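Local coordinates for protein deoxyhypusine synthase, putative (Entamoeba histolytica, PDB 7L9R) that probably acts as a deoxyhypusine synthase, a transferase of the NAD-dependent family that modifies a lysine of its protein substrate, at residues B[120-132]-B[216-228]. Residues are numbered along the deposited sequence; the frame is centred on the assembly and turned at random. Where two conformers were deposited one is given.
Sequences TTAGAIETDIMKC and TIFCPALTDGLFG
Glu-126 reaches from the first turn of helix 124-130 to the start of helix 226-237, where its OE2 accepts the backbone N-H of Phe-227 at 2.7 Å from N. The N-H...O angle of 168° shows a straight bond, made on the anti lone pair of OE2. A bend at chi2 (94°) brings the carboxylate round to this helix start, its CG lying 3.9 Å from CB of Leu-226. Water 2 accepts from Gly-123 N and lies within hydrogen-bonding distance of Glu-126 OE2 and Leu-222 O, which may share its protons, so two helix beginnings meet at one polar site.

Packing is close here: CB of Ala-122 sits 3.3 Å from the carbonyl O of Ala-221, and Gly-225, the N-cap residue, faces the 120-132 backbone without a side chain. At the strand end, Thr-120 N donates to Phe-218 O (3.0 Å), while OG1 of Thr-120 turns to Phe-93 O. CD1 of Ile-125 meets CG2 of Ile-217 at 4.1 Å, and Ile-193 of helix 189-200 packs against Ile-125.

The direct contact thins at Met-130, whose CE only grazes Leu-226 CD2 at 4.3 Å; helix 160-179 packs on Met-130 there. The solvent side lies around exposed Pro-220, where the link from Thr-120 O to Ala-221 N runs through water 1. Strands 117-120 and 216-218 are parallel neighbours, the latter outermost within this chain, and each leads through a loop into a helix: the loops that follow the C-terminal ends of neighbouring strands in a parallel alpha/beta sheet of Rossmann-like order 3-2-1-4-5-6.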
ATOM      1  N   THR B 120      22.014   9.268  -0.657  1.00 38.81           N
ATOM      2  CA  THR B 120      21.351   8.577   0.438  1.00 47.47           C
ATOM      3  C   THR B 120      20.584   9.590   1.286  1.00 44.16           C
ATOM      4  O   THR B 120      20.510  10.777   0.958  1.00 42.82           O
ATOM      5  CB  THR B 120      22.353   7.749   1.256  1.00 43.41           C
ATOM      6  OG1 THR B 120      21.636   6.936   2.194  1.00 44.11           O
ATOM      7  CG2 THR B 120      23.340   8.643   1.992  1.00 42.52           C
ATOM      8  N   THR B 121      20.004   9.108   2.380  1.00 41.24           N
ATOM      9  CA  THR B 121      19.038   9.869   3.157  1.00 45.78           C
ATOM     10  C   THR B 121      19.526  10.054   4.590  1.00 50.05           C
ATOM     11  O   THR B 121      20.547   9.491   5.005  1.00 48.75           O
ATOM     12  CB  THR B 121      17.679   9.163   3.172  1.00 48.03           C
ATOM     13  OG1 THR B 121      17.823   7.892   3.817  1.00 44.77           O
ATOM     14  CG2 THR B 121      17.187   8.939   1.747  1.00 47.26           C
ATOM     15  N   ALA B 122      18.760  10.848   5.342  1.00 45.48           N
ATOM     16  CA  ALA B 122      19.106  11.197   6.716  1.00 48.55           C
ATOM     17  C   ALA B 122      19.257   9.951   7.586  1.00 44.79           C
ATOM     18  O   ALA B 122      18.395   9.070   7.585  1.00 47.43           O
ATOM     19  CB  ALA B 122      18.037  12.119   7.303  1.00 42.90           C
ATOM     20  N   GLY B 123      20.362   9.880   8.332  1.00 42.67           N
ATOM     21  CA  GLY B 123      20.643   8.771   9.212  1.00 39.88           C
ATOM     22  C   GLY B 123      21.612   7.745   8.648  1.00 46.77           C
ATOM     23  O   GLY B 123      22.174   6.960   9.419  1.00 41.37           O
ATOM     24  N   ALA B 124      21.819   7.727   7.330  1.00 40.67           N
ATOM     25  CA  ALA B 124      22.626   6.674   6.722  1.00 40.65           C
ATOM     26  C   ALA B 124      24.083   6.782   7.142  1.00 44.05           C
ATOM     27  O   ALA B 124      24.697   5.788   7.546  1.00 43.65           O
ATOM     28  CB  ALA B 124      22.513   6.728   5.200  1.00 35.46           C
ATOM     29  N   ILE B 125      24.647   7.988   7.069  1.00 42.93           N
ATOM     30  CA  ILE B 125      26.057   8.166   7.390  1.00 45.46           C
ATOM     31  C   ILE B 125      26.321   7.823   8.854  1.00 47.12           C
ATOM     32  O   ILE B 125      27.322   7.174   9.187  1.00 47.17           O
ATOM     33  CB  ILE B 125      26.505   9.601   7.041  1.00 41.48           C
ATOM     34  CG1 ILE B 125      26.253   9.885   5.557  1.00 40.65           C
ATOM     35  CG2 ILE B 125      27.969   9.812   7.376  1.00 45.32           C
ATOM     36  CD1 ILE B 125      26.838   8.832   4.619  1.00 40.36           C
ATOM     37  N   GLU B 126      25.429   8.247   9.751  1.00 43.05           N
ATOM     38  CA  GLU B 126      25.655   8.008  11.172  1.00 45.26           C
ATOM     39  C   GLU B 126      25.538   6.526  11.511  1.00 44.11           C
ATOM     40  O   GLU B 126      26.214   6.044  12.429  1.00 45.20           O
ATOM     41  CB  GLU B 126      24.675   8.836  12.005  1.00 49.79           C
ATOM     42  CG  GLU B 126      24.767  10.335  11.749  1.00 51.34           C
ATOM     43  CD  GLU B 126      23.768  10.825  10.703  1.00 48.52           C
ATOM     44  OE1 GLU B 126      23.616  10.156   9.655  1.00 44.33           O
ATOM     45  OE2 GLU B 126      23.144  11.884  10.931  1.00 47.39           O
ATOM     46  N   THR B 127      24.694   5.795  10.780  1.00 41.06           N
ATOM     47  CA  THR B 127      24.599   4.349  10.962  1.00 48.29           C
ATOM     48  C   THR B 127      25.894   3.659  10.555  1.00 43.07           C
ATOM     49  O   THR B 127      26.369   2.758  11.256  1.00 44.84           O
ATOM     50  CB  THR B 127      23.420   3.810  10.154  1.00 42.93           C
ATOM     51  OG1 THR B 127      22.226   4.462  10.592  1.00 45.04           O
ATOM     52  CG2 THR B 127      23.264   2.298  10.310  1.00 39.94           C
ATOM     53  N   ASP B 128      26.486   4.086   9.433  1.00 40.29           N
ATOM     54  CA  ASP B 128      27.746   3.508   8.976  1.00 42.71           C
ATOM     55  C   ASP B 128      28.847   3.722  10.009  1.00 52.58           C
ATOM     56  O   ASP B 128      29.616   2.798  10.314  1.00 46.88           O
ATOM     57  CB  ASP B 128      28.114   4.124   7.624  1.00 40.76           C
ATOM     58  CG  ASP B 128      29.347   3.493   6.985  1.00 50.65           C
ATOM     59  OD1 ASP B 128      29.445   2.243   6.945  1.00 42.32           O
ATOM     60  OD2 ASP B 128      30.208   4.259   6.489  1.00 43.17           O
ATOM     61  N   ILE B 129      28.900   4.927  10.590  1.00 45.93           N
ATOM     62  CA  ILE B 129      29.843   5.234  11.664  1.00 42.95           C
ATOM     63  C   ILE B 129      29.530   4.406  12.905  1.00 51.92           C
ATOM     64  O   ILE B 129      30.429   3.830  13.532  1.00 53.86           O
ATOM     65  CB  ILE B 129      29.809   6.740  11.984  1.00 44.88           C
ATOM     66  CG1 ILE B 129      30.311   7.567  10.800  1.00 49.72           C
ATOM     67  CG2 ILE B 129      30.600   7.049  13.254  1.00 45.16           C
ATOM     68  CD1 ILE B 129      30.066   9.061  10.958  1.00 47.29           C
ATOM     69  N   MET B 130      28.251   4.357  13.287  1.00 50.25           N
ATOM     70  CA  MET B 130      27.845   3.669  14.508  1.00 48.35           C
ATOM     71  C   MET B 130      28.239   2.196  14.478  1.00 48.20           C
ATOM     72  O   MET B 130      28.680   1.643  15.492  1.00 51.21           O
ATOM     73  CB  MET B 130      26.333   3.825  14.696  1.00 44.93           C
ATOM     74  CG  MET B 130      25.782   3.226  15.970  1.00 59.10           C
ATOM     75  SD  MET B 130      24.008   3.516  16.176  1.00 70.38           S
ATOM     76  CE  MET B 130      23.881   5.246  15.737  1.00 66.76           C
ATOM     77  N   LYS B 131      28.111   1.549  13.317  1.00 44.93           N
ATOM     78  CA  LYS B 131      28.451   0.137  13.207  1.00 50.87           C
ATOM     79  C   LYS B 131      29.942  -0.135  13.353  1.00 52.22           C
ATOM     80  O   LYS B 131      30.317  -1.294  13.546  1.00 53.92           O
ATOM     81  CB  LYS B 131      27.956  -0.429  11.874  1.00 44.00           C
ATOM     82  CG  LYS B 131      26.453  -0.616  11.821  1.00 48.86           C
ATOM     83  CD  LYS B 131      26.009  -1.224  10.510  1.00 46.10           C
ATOM     84  CE  LYS B 131      24.588  -1.767  10.624  1.00 46.98           C
ATOM     85  NZ  LYS B 131      24.118  -2.439   9.375  1.00 48.84           N
ATOM     86  N   CYS B 132      30.797   0.888  13.285  1.00 51.66           N
ATOM     87  CA  CYS B 132      32.217   0.678  13.546  1.00 53.32           C
ATOM     88  C   CYS B 132      32.528   0.570  15.033  1.00 59.36           C
ATOM     89  O   CYS B 132      33.597   0.065  15.391  1.00 61.06           O
ATOM     90  CB  CYS B 132      33.050   1.810  12.941  1.00 50.64           C
ATOM     91  SG  CYS B 132      33.005   1.925  11.141  1.00 50.79           S
ATOM     92  N   THR B 216      31.920  10.294  -4.365  1.00 48.37           N
ATOM     93  CA  THR B 216      31.238  11.378  -3.676  1.00 46.65           C
ATOM     94  C   THR B 216      29.865  10.912  -3.217  1.00 48.95           C
ATOM     95  O   THR B 216      29.124  10.280  -3.979  1.00 48.30           O
ATOM     96  CB  THR B 216      31.129  12.590  -4.601  1.00 52.36           C
ATOM     97  OG1 THR B 216      32.441  12.950  -5.062  1.00 51.85           O
ATOM     98  CG2 THR B 216      30.498  13.781  -3.879  1.00 49.09           C
ATOM     99  N   ILE B 217      29.531  11.222  -1.965  1.00 44.57           N
ATOM    100  CA  ILE B 217      28.273  10.816  -1.348  1.00 46.60           C
ATOM    101  C   ILE B 217      27.437  12.068  -1.105  1.00 49.70           C
ATOM    102  O   ILE B 217      27.846  12.962  -0.354  1.00 44.80           O
ATOM    103  CB  ILE B 217      28.506  10.047  -0.037  1.00 44.61           C
ATOM    104  CG1 ILE B 217      29.325   8.778  -0.297  1.00 42.27           C
ATOM    105  CG2 ILE B 217      27.177   9.711   0.631  1.00 39.72           C
ATOM    106  CD1 ILE B 217      29.700   8.021   0.960  1.00 41.39           C
ATOM    107  N   PHE B 218      26.282  12.139  -1.755  1.00 41.26           N
ATOM    108  CA  PHE B 218      25.343  13.232  -1.565  1.00 46.67           C
ATOM    109  C   PHE B 218      24.304  12.848  -0.520  1.00 45.47           C
ATOM    110  O   PHE B 218      23.830  11.706  -0.487  1.00 44.47           O
ATOM    111  CB  PHE B 218      24.655  13.588  -2.885  1.00 42.23           C
ATOM    112  CG  PHE B 218      25.608  14.042  -3.948  1.00 45.36           C
ATOM    113  CD1 PHE B 218      26.090  15.339  -3.954  1.00 39.30           C
ATOM    114  CD2 PHE B 218      26.043  13.161  -4.927  1.00 47.34           C
ATOM    115  CE1 PHE B 218      26.982  15.763  -4.929  1.00 47.60           C
ATOM    116  CE2 PHE B 218      26.940  13.575  -5.906  1.00 57.30           C
ATOM    117  CZ  PHE B 218      27.407  14.879  -5.908  1.00 53.22           C
ATOM    118  N   CYS B 219      23.972  13.803   0.346  1.00 40.84           N
ATOM    119  CA  CYS B 219      22.980  13.598   1.394  1.00 43.66           C
ATOM    120  C   CYS B 219      22.397  14.948   1.791  1.00 45.47           C
ATOM    121  O   CYS B 219      22.766  15.506   2.832  1.00 44.10           O
ATOM    122  CB  CYS B 219      23.595  12.885   2.603  1.00 37.03           C
ATOM    123  SG  CYS B 219      22.396  12.413   3.877  1.00 45.86           S
ATOM    124  N   PRO B 220      21.483  15.500   0.990  1.00 47.36           N
ATOM    125  CA  PRO B 220      20.947  16.836   1.300  1.00 44.90           C
ATOM    126  C   PRO B 220      20.304  16.933   2.672  1.00 40.05           C
ATOM    127  O   PRO B 220      20.323  18.007   3.280  1.00 40.14           O
ATOM    128  CB  PRO B 220      19.915  17.061   0.184  1.00 43.46           C
ATOM    129  CG  PRO B 220      20.339  16.162  -0.917  1.00 54.73           C
ATOM    130  CD  PRO B 220      20.923  14.950  -0.257  1.00 45.33           C
ATOM    131  N   ALA B 221      19.756  15.842   3.197  1.00 42.00           N
ATOM    132  CA  ALA B 221      19.104  15.864   4.498  1.00 45.61           C
ATOM    133  C   ALA B 221      20.037  15.452   5.641  1.00 45.46           C
ATOM    134  O   ALA B 221      19.550  15.015   6.690  1.00 47.88           O
ATOM    135  CB  ALA B 221      17.858  14.976   4.472  1.00 40.51           C
ATOM    136  N   LEU B 222      21.359  15.590   5.460  1.00 45.21           N
ATOM    137  CA  LEU B 222      22.320  15.213   6.500  1.00 42.94           C
ATOM    138  C   LEU B 222      21.981  15.844   7.848  1.00 47.15           C
ATOM    139  O   LEU B 222      22.056  15.179   8.888  1.00 47.06           O
ATOM    140  CB  LEU B 222      23.740  15.607   6.076  1.00 39.29           C
ATOM    141  CG  LEU B 222      24.895  15.356   7.062  1.00 45.75           C
ATOM    142  CD1 LEU B 222      25.085  13.864   7.341  1.00 39.44           C
ATOM    143  CD2 LEU B 222      26.211  15.967   6.570  1.00 44.61           C
ATOM    144  N   THR B 223      21.599  17.122   7.856  1.00 49.44           N
ATOM    145  CA  THR B 223      21.317  17.805   9.115  1.00 50.46           C
ATOM    146  C   THR B 223      19.948  17.459   9.692  1.00 46.94           C
ATOM    147  O   THR B 223      19.602  17.970  10.761  1.00 52.02           O
ATOM    148  CB  THR B 223      21.439  19.331   8.948  1.00 48.79           C
ATOM    149  OG1 THR B 223      20.579  19.785   7.896  1.00 51.02           O
ATOM    150  CG2 THR B 223      22.880  19.735   8.642  1.00 52.53           C
ATOM    151  N   ASP B 224      19.159  16.624   9.023  1.00 47.85           N
ATOM    152  CA  ASP B 224      17.879  16.175   9.559  0.59 49.43           C
ATOM    153  C   ASP B 224      18.010  14.899  10.382  1.00 52.69           C
ATOM    154  O   ASP B 224      17.022  14.446  10.960  1.00 60.17           O
ATOM    155  CB  ASP B 224      16.869  15.963   8.419  0.59 48.71           C
ATOM    156  CG  ASP B 224      15.454  15.688   8.922  0.59 55.17           C
ATOM    157  OD1 ASP B 224      14.860  16.575   9.575  0.59 61.69           O
ATOM    158  OD2 ASP B 224      14.932  14.584   8.657  0.59 56.49           O
ATOM    159  N   GLY B 225      19.206  14.309  10.451  1.00 48.18           N
ATOM    160  CA  GLY B 225      19.438  13.111  11.214  1.00 48.97           C
ATOM    161  C   GLY B 225      20.232  13.365  12.478  1.00 50.22           C
ATOM    162  O   GLY B 225      20.315  14.494  12.983  1.00 46.18           O
ATOM    163  N   LEU B 226      20.851  12.295  12.990  1.00 48.94           N
ATOM    164  CA  LEU B 226      21.598  12.386  14.242  1.00 49.71           C
ATOM    165  C   LEU B 226      22.680  13.459  14.170  1.00 50.33           C
ATOM    166  O   LEU B 226      22.940  14.151  15.164  1.00 53.49           O
ATOM    167  CB  LEU B 226      22.213  11.030  14.581  1.00 51.53           C
ATOM    168  CG  LEU B 226      22.882  10.912  15.946  1.00 52.46           C
ATOM    169  CD1 LEU B 226      21.862  11.160  17.048  1.00 50.30           C
ATOM    170  CD2 LEU B 226      23.544   9.545  16.103  1.00 49.61           C
ATOM    171  N   PHE B 227      23.299  13.631  12.994  1.00 44.91           N
ATOM    172  CA  PHE B 227      24.244  14.730  12.796  1.00 52.91           C
ATOM    173  C   PHE B 227      23.621  16.074  13.164  1.00 48.14           C
ATOM    174  O   PHE B 227      24.257  16.898  13.832  1.00 48.70           O
ATOM    175  CB  PHE B 227      24.752  14.745  11.349  1.00 47.42           C
ATOM    176  CG  PHE B 227      25.882  15.718  11.103  1.00 46.54           C
ATOM    177  CD1 PHE B 227      27.195  15.357  11.348  1.00 55.68           C
ATOM    178  CD2 PHE B 227      25.630  16.985  10.609  1.00 45.80           C
ATOM    179  CE1 PHE B 227      28.233  16.250  11.121  1.00 55.57           C
ATOM    180  CE2 PHE B 227      26.657  17.877  10.381  1.00 54.97           C
ATOM    181  CZ  PHE B 227      27.963  17.512  10.642  1.00 48.89           C
ATOM    182  N   GLY B 228      22.371  16.309  12.758  1.00 52.33           N
ATOM    183  CA  GLY B 228      21.721  17.565  13.103  1.00 45.75           C
ATOM    184  C   GLY B 228      21.391  17.659  14.581  1.00 51.92           C
ATOM    185  O   GLY B 228      21.535  18.721  15.190  1.00 56.93           O
TER
HETATM  186  O   HOH W   1      19.454  13.263   1.949  1.00 48.19           O
HETATM  187  O   HOH W   2      21.789  12.304   8.686  1.00 42.26           O